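PDB 3BO6: hydrophilic protein, virA protein from Chromobacterium violaceum, which probably acts as a phosphothreonine lyase, an effector enzyme that removes phosphate from phosphothreonine of target proteins by elimination rather than hydrolysis. Local coordinates for residues 19-23 with 147-153; 88-92 with 124-130; 191-197 with 209-215. One frame throughout, in Å; residues are numbered along the deposited sequence. Where two conformers were deposited one is given.

Interaction 1 (19-23 with 147-153)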
loop_
_atom_site.group_PDB
_atom_site.type_symbol
_atom_site.label_atom_id
_atom_site.label_comp_id
_atom_site.label_asym_id
_atom_site.label_seq_id
_atom_site.Cartn_x
_atom_site.Cartn_y
_atom_site.Cartn_z
ATOM N N LEU A 19 18.527 -8.560 7.399
ATOM C CA LEU A 19 17.288 -7.799 7.468
ATOM C C LEU A 19 16.154 -8.576 8.115
ATOM O O LEU A 19 15.553 -8.095 9.082
ATOM C CB LEU A 19 16.898 -7.265 6.085
ATOM C CG LEU A 19 17.763 -6.112 5.563
ATOM C CD1 LEU A 19 17.499 -5.851 4.077
ATOM C CD2 LEU A 19 17.539 -4.842 6.377
ATOM N N HIS A 20 15.845 -9.779 7.633
ATOM C CA HIS A 20 14.701 -10.470 8.220
ATOM C C HIS A 20 14.952 -10.917 9.663
ATOM O O HIS A 20 14.042 -10.920 10.484
ATOM C CB HIS A 20 14.132 -11.593 7.324
ATOM C CG HIS A 20 14.918 -12.871 7.308
ATOM N ND1 HIS A 20 14.717 -13.884 8.219
ATOM C CD2 HIS A 20 15.822 -13.342 6.418
ATOM C CE1 HIS A 20 15.512 -14.903 7.928
ATOM N NE2 HIS A 20 16.191 -14.600 6.837
ATOM N N ASN A 21 16.192 -11.249 9.989
ATOM C CA ASN A 21 16.495 -11.594 11.367
ATOM C C ASN A 21 16.466 -10.396 12.325
ATOM O O ASN A 21 16.065 -10.546 13.487
ATOM C CB ASN A 21 17.812 -12.365 11.419
ATOM C CG ASN A 21 17.641 -13.805 10.996
ATOM O OD1 ASN A 21 16.999 -14.585 11.691
ATOM N ND2 ASN A 21 18.202 -14.163 9.839
ATOM N N GLN A 22 16.884 -9.216 11.861
ATOM C CA GLN A 22 16.712 -8.002 12.665
ATOM C C GLN A 22 15.225 -7.722 12.880
ATOM O O GLN A 22 14.798 -7.429 14.002
ATOM C CB GLN A 22 17.345 -6.783 11.994
ATOM C CG GLN A 22 18.858 -6.759 11.972
ATOM C CD GLN A 22 19.382 -5.524 11.269
ATOM O OE1 GLN A 22 19.950 -5.607 10.181
ATOM N NE2 GLN A 22 19.164 -4.362 11.874
ATOM N N MET A 23 14.429 -7.816 11.817
ATOM C CA MET A 23 12.990 -7.565 11.926
ATOM C C MET A 23 12.327 -8.450 12.967
ATOM O O MET A 23 11.479 -7.983 13.741
ATOM C CB MET A 23 12.296 -7.768 10.575
ATOM C CG MET A 23 12.643 -6.719 9.522
ATOM S SD MET A 23 12.098 -7.229 7.881
ATOM C CE MET A 23 10.317 -7.103 8.088
ATOM N N TYR A 147 16.136 0.271 1.954
ATOM C CA TYR A 147 15.221 0.019 3.061
ATOM C C TYR A 147 15.996 -0.312 4.338
ATOM O O TYR A 147 16.862 -1.178 4.336
ATOM C CB TYR A 147 14.336 -1.193 2.744
ATOM C CG TYR A 147 13.258 -0.988 1.706
ATOM C CD1 TYR A 147 12.098 -0.293 2.007
ATOM C CD2 TYR A 147 13.371 -1.539 0.432
ATOM C CE1 TYR A 147 11.099 -0.120 1.063
ATOM C CE2 TYR A 147 12.382 -1.362 -0.516
ATOM C CZ TYR A 147 11.246 -0.657 -0.192
ATOM O OH TYR A 147 10.274 -0.529 -1.172
ATOM N N SER A 148 15.655 0.339 5.445
ATOM C CA SER A 148 16.196 -0.078 6.735
ATOM C C SER A 148 15.351 -1.205 7.337
ATOM O O SER A 148 14.171 -1.342 7.003
ATOM C CB SER A 148 16.238 1.107 7.711
ATOM O OG SER A 148 14.934 1.491 8.118
ATOM N N ALA A 149 15.940 -2.000 8.230
ATOM C CA ALA A 149 15.174 -3.035 8.925
ATOM C C ALA A 149 13.989 -2.452 9.693
ATOM O O ALA A 149 12.890 -3.018 9.672
ATOM C CB ALA A 149 16.061 -3.846 9.846
ATOM N N SER A 150 14.192 -1.311 10.343
ATOM C CA SER A 150 13.121 -0.656 11.092
ATOM C C SER A 150 11.949 -0.298 10.182
ATOM O O SER A 150 10.787 -0.525 10.515
ATOM C CB SER A 150 13.637 0.610 11.788
ATOM O OG SER A 150 14.428 0.291 12.920
ATOM N N SER A 151 12.251 0.282 9.027
ATOM C CA SER A 151 11.184 0.690 8.107
ATOM C C SER A 151 10.445 -0.528 7.514
ATOM O O SER A 151 9.218 -0.526 7.387
ATOM C CB SER A 151 11.739 1.577 6.993
ATOM O OG SER A 151 10.681 2.180 6.262
ATOM N N LEU A 152 11.188 -1.559 7.137
ATOM C CA LEU A 152 10.574 -2.803 6.693
ATOM C C LEU A 152 9.629 -3.364 7.771
ATOM O O LEU A 152 8.489 -3.735 7.466
ATOM C CB LEU A 152 11.655 -3.829 6.325
ATOM C CG LEU A 152 12.444 -3.449 5.066
ATOM C CD1 LEU A 152 13.767 -4.204 5.017
ATOM C CD2 LEU A 152 11.609 -3.685 3.800
ATOM N N HIS A 153 10.097 -3.416 9.020
ATOM C CA HIS A 153 9.269 -3.923 10.113
ATOM C C HIS A 153 7.994 -3.078 10.274
ATOM O O HIS A 153 6.894 -3.612 10.417
ATOM C CB HIS A 153 10.083 -3.932 11.418
ATOM C CG HIS A 153 9.289 -4.320 12.622
ATOM N ND1 HIS A 153 8.795 -5.598 12.822
ATOM C CD2 HIS A 153 8.915 -3.604 13.707
ATOM C CE1 HIS A 153 8.152 -5.639 13.973
ATOM N NE2 HIS A 153 8.201 -4.440 14.529
#
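S148 OG, just behind the backbone that L19 CD2 brushes, takes part in two hydrogen bonds: S151 N donates to it at 3.1 Å, and D141 OD2 is its second partner. The first of these is an N-cap bond, tying off the start of helix 149-168 exactly where helix 16-24 comes across it. The contact itself is mostly apolar. L19 sends CD2 over the opening turn, 3.8 Å from A149 N and 3.9 Å from A149 CB, while both its methyls also reach L152 CD1, the two leucines lying roughly at right angles. A149 CB points at its neighbour and meets the flank of Q22, 3.7 Å from Q22 NE2; the other end of that amide, OE1, is held by S18 in its own helix. M23 fills the next position. Its CG rests near A149 O, chi1 and chi2 carry M23 SD to 3.8 Å from L152 CB, and the bend at chi3 (70°) then turns CE to the backbone between L152 and H153. H153 has its ring swung clear of its own backbone N (chi1 175°) and pairs through NE2 with P27 O, just past the end of helix 16-24. With the segment axes 9.1 Å apart and crossing at -66°, this is a steep helix-helix packing that sets the N-terminal helical region against the first turn of the long helix 149-168.

Interaction 2 (88-92 with 124-130); sequences VQREQ and QQSRVAV. With SO4 (sulfate ion), chain C.
Two irregular loops come together where R90 CA and V130 CA approach to 5.0 Å, and a water joins them there by accepting from R90 N and donating to V130 O. From this point R90 runs along the other loop, its CG held away from its own backbone N (chi1 -179°) and lying 3.4 Å from A129 O. The chain then bends at chi3, which swings the guanidinium round to the start of the 124-130 loop. R90 NH1 donates to Q124 O at 2.8 Å; the carbonyl lies near the guanidinium plane, but the nitrogen stands 45° above the carbonyl's own plane. A second, weak bond from R90 NH1 goes to Q125 OE1 at 3.3 Å, with that amide turned almost perpendicular to the guanidinium. On its other flank the group is fixed where R90 NE meets E91 OE2 in a nearly straight salt bridge of 3.0 Å. E91 is itself steadied by Q89 NE2, bonded to E91 OE1, and a second water links E91 OE2 to Q124 OE1. R127 points elsewhere, two of its nitrogens meeting a sulfate, probably from the crystallisation liquor, that K83, H85, R192 and R199 also bind; it may mark where the substrate's phosphate sits. Between the loops, then, one arginine does most of the joining: E91 would offset its charge and settle its orientation, leaving NH1 to bridge neutral oxygens at a partly buried, watered surface.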
loop_
_atom_site.group_PDB
_atom_site.type_symbol
_atom_site.label_atom_id
_atom_site.label_comp_id
_atom_site.label_asym_id
_atom_site.label_seq_id
_atom_site.Cartn_x
_atom_site.Cartn_y
_atom_site.Cartn_z
ATOM N N VAL A 88 -11.604 -4.787 -1.077
ATOM C CA VAL A 88 -12.831 -5.035 -0.329
ATOM C C VAL A 88 -13.995 -5.259 -1.290
ATOM O O VAL A 88 -13.865 -5.071 -2.515
ATOM C CB VAL A 88 -13.148 -3.881 0.648
ATOM C CG1 VAL A 88 -12.014 -3.695 1.656
ATOM C CG2 VAL A 88 -13.433 -2.582 -0.105
ATOM N N GLN A 89 -15.127 -5.701 -0.763
ATOM C CA GLN A 89 -16.308 -5.851 -1.605
ATOM C C GLN A 89 -16.652 -4.502 -2.258
ATOM O O GLN A 89 -16.619 -3.460 -1.600
ATOM C CB GLN A 89 -17.470 -6.389 -0.771
ATOM C CG GLN A 89 -18.503 -7.172 -1.579
ATOM C CD GLN A 89 -19.460 -6.253 -2.289
ATOM O OE1 GLN A 89 -19.822 -5.204 -1.761
ATOM N NE2 GLN A 89 -19.872 -6.631 -3.498
ATOM N N ARG A 90 -16.972 -4.536 -3.552
ATOM C CA ARG A 90 -17.184 -3.326 -4.351
ATOM C C ARG A 90 -18.099 -2.284 -3.706
ATOM O O ARG A 90 -17.817 -1.099 -3.762
ATOM C CB ARG A 90 -17.715 -3.708 -5.735
ATOM C CG ARG A 90 -17.960 -2.526 -6.687
ATOM C CD ARG A 90 -18.348 -2.996 -8.097
ATOM N NE ARG A 90 -19.535 -3.855 -8.097
ATOM C CZ ARG A 90 -19.852 -4.682 -9.089
ATOM N NH1 ARG A 90 -19.077 -4.758 -10.167
ATOM N NH2 ARG A 90 -20.948 -5.425 -9.012
ATOM N N GLU A 91 -19.186 -2.727 -3.085
ATOM C CA GLU A 91 -20.152 -1.799 -2.495
ATOM C C GLU A 91 -19.748 -1.255 -1.113
ATOM O O GLU A 91 -20.449 -0.411 -0.536
ATOM C CB GLU A 91 -21.541 -2.458 -2.432
ATOM C CG GLU A 91 -22.272 -2.530 -3.787
ATOM C CD GLU A 91 -21.748 -3.622 -4.713
ATOM O OE1 GLU A 91 -21.561 -4.761 -4.250
ATOM O OE2 GLU A 91 -21.532 -3.342 -5.916
ATOM N N GLN A 92 -18.622 -1.738 -0.586
ATOM C CA GLN A 92 -18.184 -1.385 0.770
ATOM C C GLN A 92 -16.985 -0.418 0.820
ATOM O O GLN A 92 -16.414 -0.193 1.879
ATOM C CB GLN A 92 -17.873 -2.658 1.576
ATOM C CG GLN A 92 -19.114 -3.526 1.822
ATOM C CD GLN A 92 -18.815 -4.827 2.534
ATOM O OE1 GLN A 92 -17.694 -5.065 2.960
ATOM N NE2 GLN A 92 -19.819 -5.693 2.638
ATOM N N GLN A 124 -17.338 -0.111 -13.370
ATOM C CA GLN A 124 -17.694 -0.966 -12.235
ATOM C C GLN A 124 -17.142 -2.383 -12.324
ATOM O O GLN A 124 -17.169 -3.104 -11.332
ATOM C CB GLN A 124 -19.207 -1.016 -12.026
ATOM C CG GLN A 124 -19.831 0.317 -11.628
ATOM C CD GLN A 124 -19.440 0.777 -10.224
ATOM O OE1 GLN A 124 -19.703 0.089 -9.237
ATOM N NE2 GLN A 124 -18.808 1.941 -10.137
ATOM N N GLN A 125 -16.666 -2.788 -13.502
ATOM C CA GLN A 125 -16.083 -4.120 -13.670
ATOM C C GLN A 125 -14.564 -4.078 -13.699
ATOM O O GLN A 125 -13.918 -5.118 -13.884
ATOM C CB GLN A 125 -16.581 -4.807 -14.955
ATOM C CG GLN A 125 -18.086 -4.965 -15.058
ATOM C CD GLN A 125 -18.704 -5.554 -13.806
ATOM O OE1 GLN A 125 -19.760 -5.109 -13.361
ATOM N NE2 GLN A 125 -18.048 -6.556 -13.229
ATOM N N SER A 126 -13.992 -2.894 -13.524
ATOM C CA SER A 126 -12.541 -2.723 -13.514
ATOM C C SER A 126 -11.849 -3.524 -12.409
ATOM O O SER A 126 -12.419 -3.754 -11.330
ATOM C CB SER A 126 -12.179 -1.244 -13.327
ATOM O OG SER A 126 -10.773 -1.082 -13.211
ATOM N N ARG A 127 -10.605 -3.916 -12.672
ATOM C CA ARG A 127 -9.784 -4.554 -11.649
ATOM C C ARG A 127 -9.561 -3.671 -10.405
ATOM O O ARG A 127 -9.192 -4.182 -9.349
ATOM C CB ARG A 127 -8.436 -5.001 -12.246
ATOM C CG ARG A 127 -7.553 -3.845 -12.706
ATOM C CD ARG A 127 -6.283 -4.396 -13.342
ATOM N NE ARG A 127 -5.220 -4.758 -12.389
ATOM C CZ ARG A 127 -4.392 -3.875 -11.842
ATOM N NH1 ARG A 127 -4.538 -2.575 -12.098
ATOM N NH2 ARG A 127 -3.438 -4.288 -11.022
ATOM N N VAL A 128 -9.779 -2.359 -10.512
ATOM C CA VAL A 128 -9.657 -1.470 -9.351
ATOM C C VAL A 128 -11.032 -1.041 -8.812
ATOM O O VAL A 128 -11.120 -0.184 -7.941
ATOM C CB VAL A 128 -8.761 -0.229 -9.608
ATOM C CG1 VAL A 128 -7.342 -0.636 -10.043
ATOM C CG2 VAL A 128 -9.398 0.731 -10.615
ATOM N N ALA A 129 -12.082 -1.711 -9.282
ATOM C CA ALA A 129 -13.427 -1.518 -8.764
ATOM C C ALA A 129 -13.925 -2.739 -7.996
ATOM O O ALA A 129 -14.543 -2.598 -6.945
ATOM C CB ALA A 129 -14.389 -1.187 -9.904
ATOM N N VAL A 130 -13.678 -3.941 -8.528
ATOM C CA VAL A 130 -14.120 -5.167 -7.860
ATOM C C VAL A 130 -13.159 -5.591 -6.751
ATOM O O VAL A 130 -13.477 -6.448 -5.918
ATOM C CB VAL A 130 -14.335 -6.317 -8.865
ATOM C CG1 VAL A 130 -15.430 -5.937 -9.857
ATOM C CG2 VAL A 130 -13.017 -6.687 -9.582
HETATM S S SO4 C . -1.385 -1.023 -10.517
HETATM O O1 SO4 C . -1.296 -2.472 -10.245
HETATM O O2 SO4 C . -0.123 -0.540 -11.058
HETATM O O3 SO4 C . -2.442 -0.790 -11.484
HETATM O O4 SO4 C . -1.660 -0.302 -9.273
HETATM O O HOH W 1 -16.100 -6.882 -5.118
HETATM O O HOH W 2 -21.561 -0.684 -6.846
#

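Interaction 3 (191-197 with 209-215). With SO4 (sulfate ion), chain C.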
loop_
_atom_site.group_PDB
_atom_site.type_symbol
_atom_site.label_atom_id
_atom_site.label_comp_id
_atom_site.label_asym_id
_atom_site.label_seq_id
_atom_site.Cartn_x
_atom_site.Cartn_y
_atom_site.Cartn_z
ATOM N N TYR A 191 0.197 -7.666 -3.277
ATOM C CA TYR A 191 1.433 -6.975 -3.647
ATOM C C TYR A 191 1.845 -7.173 -5.098
ATOM O O TYR A 191 1.639 -8.243 -5.673
ATOM C CB TYR A 191 2.556 -7.549 -2.784
ATOM C CG TYR A 191 3.964 -7.177 -3.241
ATOM C CD1 TYR A 191 4.524 -5.948 -2.895
ATOM C CD2 TYR A 191 4.720 -8.056 -4.023
ATOM C CE1 TYR A 191 5.821 -5.617 -3.291
ATOM C CE2 TYR A 191 6.006 -7.717 -4.436
ATOM C CZ TYR A 191 6.544 -6.511 -4.059
ATOM O OH TYR A 191 7.835 -6.187 -4.461
ATOM N N ARG A 192 2.454 -6.147 -5.676
ATOM C CA ARG A 192 3.296 -6.361 -6.856
ATOM C C ARG A 192 4.412 -5.338 -6.897
ATOM O O ARG A 192 4.387 -4.330 -6.173
ATOM C CB ARG A 192 2.516 -6.384 -8.183
ATOM C CG ARG A 192 2.098 -5.023 -8.697
ATOM C CD ARG A 192 1.280 -5.124 -10.007
ATOM N NE ARG A 192 1.182 -3.828 -10.697
ATOM C CZ ARG A 192 2.070 -3.404 -11.587
ATOM N NH1 ARG A 192 3.111 -4.177 -11.912
ATOM N NH2 ARG A 192 1.912 -2.211 -12.157
ATOM N N ASN A 193 5.423 -5.621 -7.713
ATOM C CA ASN A 193 6.476 -4.649 -7.976
ATOM C C ASN A 193 6.404 -4.098 -9.395
ATOM O O ASN A 193 6.447 -4.855 -10.359
ATOM C CB ASN A 193 7.860 -5.253 -7.720
ATOM C CG ASN A 193 8.960 -4.240 -7.951
ATOM O OD1 ASN A 193 9.290 -3.940 -9.104
ATOM N ND2 ASN A 193 9.482 -3.657 -6.882
ATOM N N GLU A 194 6.318 -2.777 -9.522
ATOM C CA GLU A 194 6.115 -2.127 -10.827
ATOM C C GLU A 194 7.243 -2.343 -11.816
ATOM O O GLU A 194 7.012 -2.326 -13.022
ATOM C CB GLU A 194 5.995 -0.611 -10.656
ATOM C CG GLU A 194 4.756 -0.154 -10.003
ATOM C CD GLU A 194 4.512 1.330 -10.216
ATOM O OE1 GLU A 194 3.609 1.858 -9.557
ATOM O OE2 GLU A 194 5.234 1.958 -11.020
ATOM N N LEU A 195 8.469 -2.478 -11.328
ATOM C CA LEU A 195 9.616 -2.564 -12.218
ATOM C C LEU A 195 9.699 -3.940 -12.871
ATOM O O LEU A 195 10.211 -4.078 -13.984
ATOM C CB LEU A 195 10.912 -2.307 -11.438
ATOM C CG LEU A 195 11.070 -0.956 -10.734
ATOM C CD1 LEU A 195 12.401 -0.841 -9.994
ATOM C CD2 LEU A 195 10.914 0.187 -11.729
ATOM N N ARG A 196 9.223 -4.961 -12.168
ATOM C CA ARG A 196 9.436 -6.336 -12.584
ATOM C C ARG A 196 8.161 -7.173 -12.717
ATOM O O ARG A 196 8.209 -8.400 -12.687
ATOM C CB ARG A 196 10.460 -7.019 -11.658
ATOM C CG ARG A 196 11.838 -6.347 -11.711
ATOM C CD ARG A 196 12.829 -6.959 -10.741
ATOM N NE ARG A 196 12.515 -6.595 -9.366
ATOM C CZ ARG A 196 12.917 -5.486 -8.754
ATOM N NH1 ARG A 196 13.700 -4.608 -9.381
ATOM N NH2 ARG A 196 12.575 -5.278 -7.481
ATOM N N SER A 197 7.021 -6.505 -12.866
ATOM C CA SER A 197 5.769 -7.171 -13.182
ATOM C C SER A 197 4.885 -6.155 -13.886
ATOM O O SER A 197 5.188 -4.964 -13.873
ATOM C CB SER A 197 5.080 -7.704 -11.917
ATOM O OG SER A 197 4.627 -6.639 -11.097
ATOM N N LEU A 209 7.021 -12.721 -8.604
ATOM C CA LEU A 209 6.638 -11.803 -7.542
ATOM C C LEU A 209 6.828 -12.400 -6.155
ATOM O O LEU A 209 7.266 -11.713 -5.236
ATOM C CB LEU A 209 5.196 -11.311 -7.715
ATOM C CG LEU A 209 4.964 -10.286 -8.834
ATOM C CD1 LEU A 209 3.468 -10.026 -9.026
ATOM C CD2 LEU A 209 5.703 -8.972 -8.551
ATOM N N ARG A 210 6.514 -13.689 -5.995
ATOM C CA ARG A 210 6.713 -14.355 -4.690
ATOM C C ARG A 210 8.196 -14.401 -4.307
ATOM O O ARG A 210 8.539 -14.512 -3.127
ATOM C CB ARG A 210 6.149 -15.781 -4.704
ATOM C CG ARG A 210 4.625 -15.885 -4.680
ATOM C CD ARG A 210 4.196 -17.344 -4.502
ATOM N NE ARG A 210 4.403 -18.117 -5.721
ATOM C CZ ARG A 210 3.439 -18.393 -6.595
ATOM N NH1 ARG A 210 3.707 -19.098 -7.687
ATOM N NH2 ARG A 210 2.205 -17.969 -6.366
ATOM N N GLU A 211 9.065 -14.316 -5.309
ATOM C CA GLU A 211 10.507 -14.274 -5.083
ATOM C C GLU A 211 11.092 -12.874 -4.858
ATOM O O GLU A 211 12.274 -12.748 -4.557
ATOM C CB GLU A 211 11.257 -15.021 -6.200
ATOM C CG GLU A 211 10.877 -16.502 -6.243
ATOM C CD GLU A 211 11.626 -17.301 -7.290
ATOM O OE1 GLU A 211 12.512 -16.750 -7.972
ATOM O OE2 GLU A 211 11.307 -18.496 -7.416
ATOM N N GLU A 212 10.289 -11.821 -5.003
ATOM C CA GLU A 212 10.783 -10.477 -4.722
ATOM C C GLU A 212 11.259 -10.384 -3.285
ATOM O O GLU A 212 10.504 -10.674 -2.364
ATOM C CB GLU A 212 9.664 -9.450 -4.922
ATOM C CG GLU A 212 9.362 -9.135 -6.389
ATOM C CD GLU A 212 10.394 -8.201 -7.025
ATOM O OE1 GLU A 212 11.083 -7.452 -6.296
ATOM O OE2 GLU A 212 10.485 -8.194 -8.277
ATOM N N PRO A 213 12.501 -9.948 -3.073
ATOM C CA PRO A 213 12.991 -9.843 -1.695
ATOM C C PRO A 213 12.060 -8.996 -0.807
ATOM O O PRO A 213 11.772 -9.402 0.312
ATOM C CB PRO A 213 14.377 -9.208 -1.885
ATOM C CG PRO A 213 14.846 -9.792 -3.202
ATOM C CD PRO A 213 13.581 -9.792 -4.068
ATOM N N PHE A 214 11.556 -7.875 -1.312
ATOM C CA PHE A 214 10.665 -7.060 -0.500
ATOM C C PHE A 214 9.428 -7.843 -0.075
ATOM O O PHE A 214 9.013 -7.776 1.093
ATOM C CB PHE A 214 10.264 -5.760 -1.232
ATOM C CG PHE A 214 9.256 -4.920 -0.459
ATOM C CD1 PHE A 214 9.689 -3.988 0.469
ATOM C CD2 PHE A 214 7.893 -5.101 -0.633
ATOM C CE1 PHE A 214 8.775 -3.230 1.192
ATOM C CE2 PHE A 214 6.982 -4.349 0.086
ATOM C CZ PHE A 214 7.432 -3.420 1.002
ATOM N N TYR A 215 8.835 -8.575 -1.006
ATOM C CA TYR A 215 7.656 -9.373 -0.697
ATOM C C TYR A 215 7.972 -10.433 0.353
ATOM O O TYR A 215 7.211 -10.635 1.297
ATOM C CB TYR A 215 7.115 -10.051 -1.957
ATOM C CG TYR A 215 5.937 -10.958 -1.667
ATOM C CD1 TYR A 215 4.694 -10.422 -1.377
ATOM C CD2 TYR A 215 6.067 -12.346 -1.672
ATOM C CE1 TYR A 215 3.604 -11.233 -1.113
ATOM C CE2 TYR A 215 4.972 -13.165 -1.394
ATOM C CZ TYR A 215 3.739 -12.594 -1.134
ATOM O OH TYR A 215 2.644 -13.379 -0.857
HETATM S S SO4 C . -1.385 -1.023 -10.517
HETATM O O1 SO4 C . -1.296 -2.472 -10.245
HETATM O O2 SO4 C . -0.123 -0.540 -11.058
HETATM O O3 SO4 C . -2.442 -0.790 -11.484
HETATM O O4 SO4 C . -1.660 -0.302 -9.273
HETATM O O HOH W 3 9.228 -9.827 -9.997
#
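Y191 drives the packing here: it lies on strand 189-193, an outermost strand of the seven-stranded antiparallel sheet, and its ring pushes in among F214 and Y215 of helix 213-219 to form an aromatic cluster. With CG opposite its backbone N (chi1 167°), the tyrosine leans off the strand into the helix. Y191 CE1 comes to 3.4 Å from F214 CD2, and Y191 CD2 to 3.5 Å from Y215 CD1, yet these are not full stacks: both pairs of planes are tilted by 28° and slid apart, and what lies over a face of Y191 is the backbone at Y215 CA. The phenol oxygen passes beside the CB and CG of E212 and is hydrogen-bonded to D82, on a neighbouring strand. L209 extends the buried side toward R192, N193 and S197. Its CD2 sits 3.5 Å from N193 N, a buried nitrogen with no partner in the model, and CD1 packs against R192 CB. Beyond it the contact turns polar and opens up: R196 and S197 are partly exposed, though E212 and N193 beside them are buried. The chain turns there through an Asx turn, N193 OD1 accepting from L195 N. R196 grips E212 side-on, R196 NE to E212 OE2 at 2.8 Å and R196 NH2 to E212 OE1 at 2.9 Å, each oxygen using its syn lone pair and the two groups nearly coplanar. The N193 amide stacks against that carboxylate, their planes only 2° apart, and ND2 reaches D82 and A80. A water bonded to E212 OE2 also donates to R196 O. R192, by contrast, turns away from the helix: S197 OG accepts from its NH1, while NE and NH2 donate to two oxygens of the sulfate, R192 NE reaching sulfate O1 at 2.9 Å.

Interactions 1 and 3 are both buried and share a border: Y147 and L152 of interaction 1 pack against F214 of interaction 3, so helix 213-219 mediates between the N-terminal helices, helix 149-168 and the edge strand 189-193. Their chemistry differs, leucine and methionine in the first, aromatic rings backed by an ion pair in the third. Interaction 2 sits across the chain's centre from interaction 1, their centres about 33 Å apart, and is a more open loop contact held by polar groups and water. It does not touch interaction 3, but R127 of one and R192 of the other converge on the same sulfate.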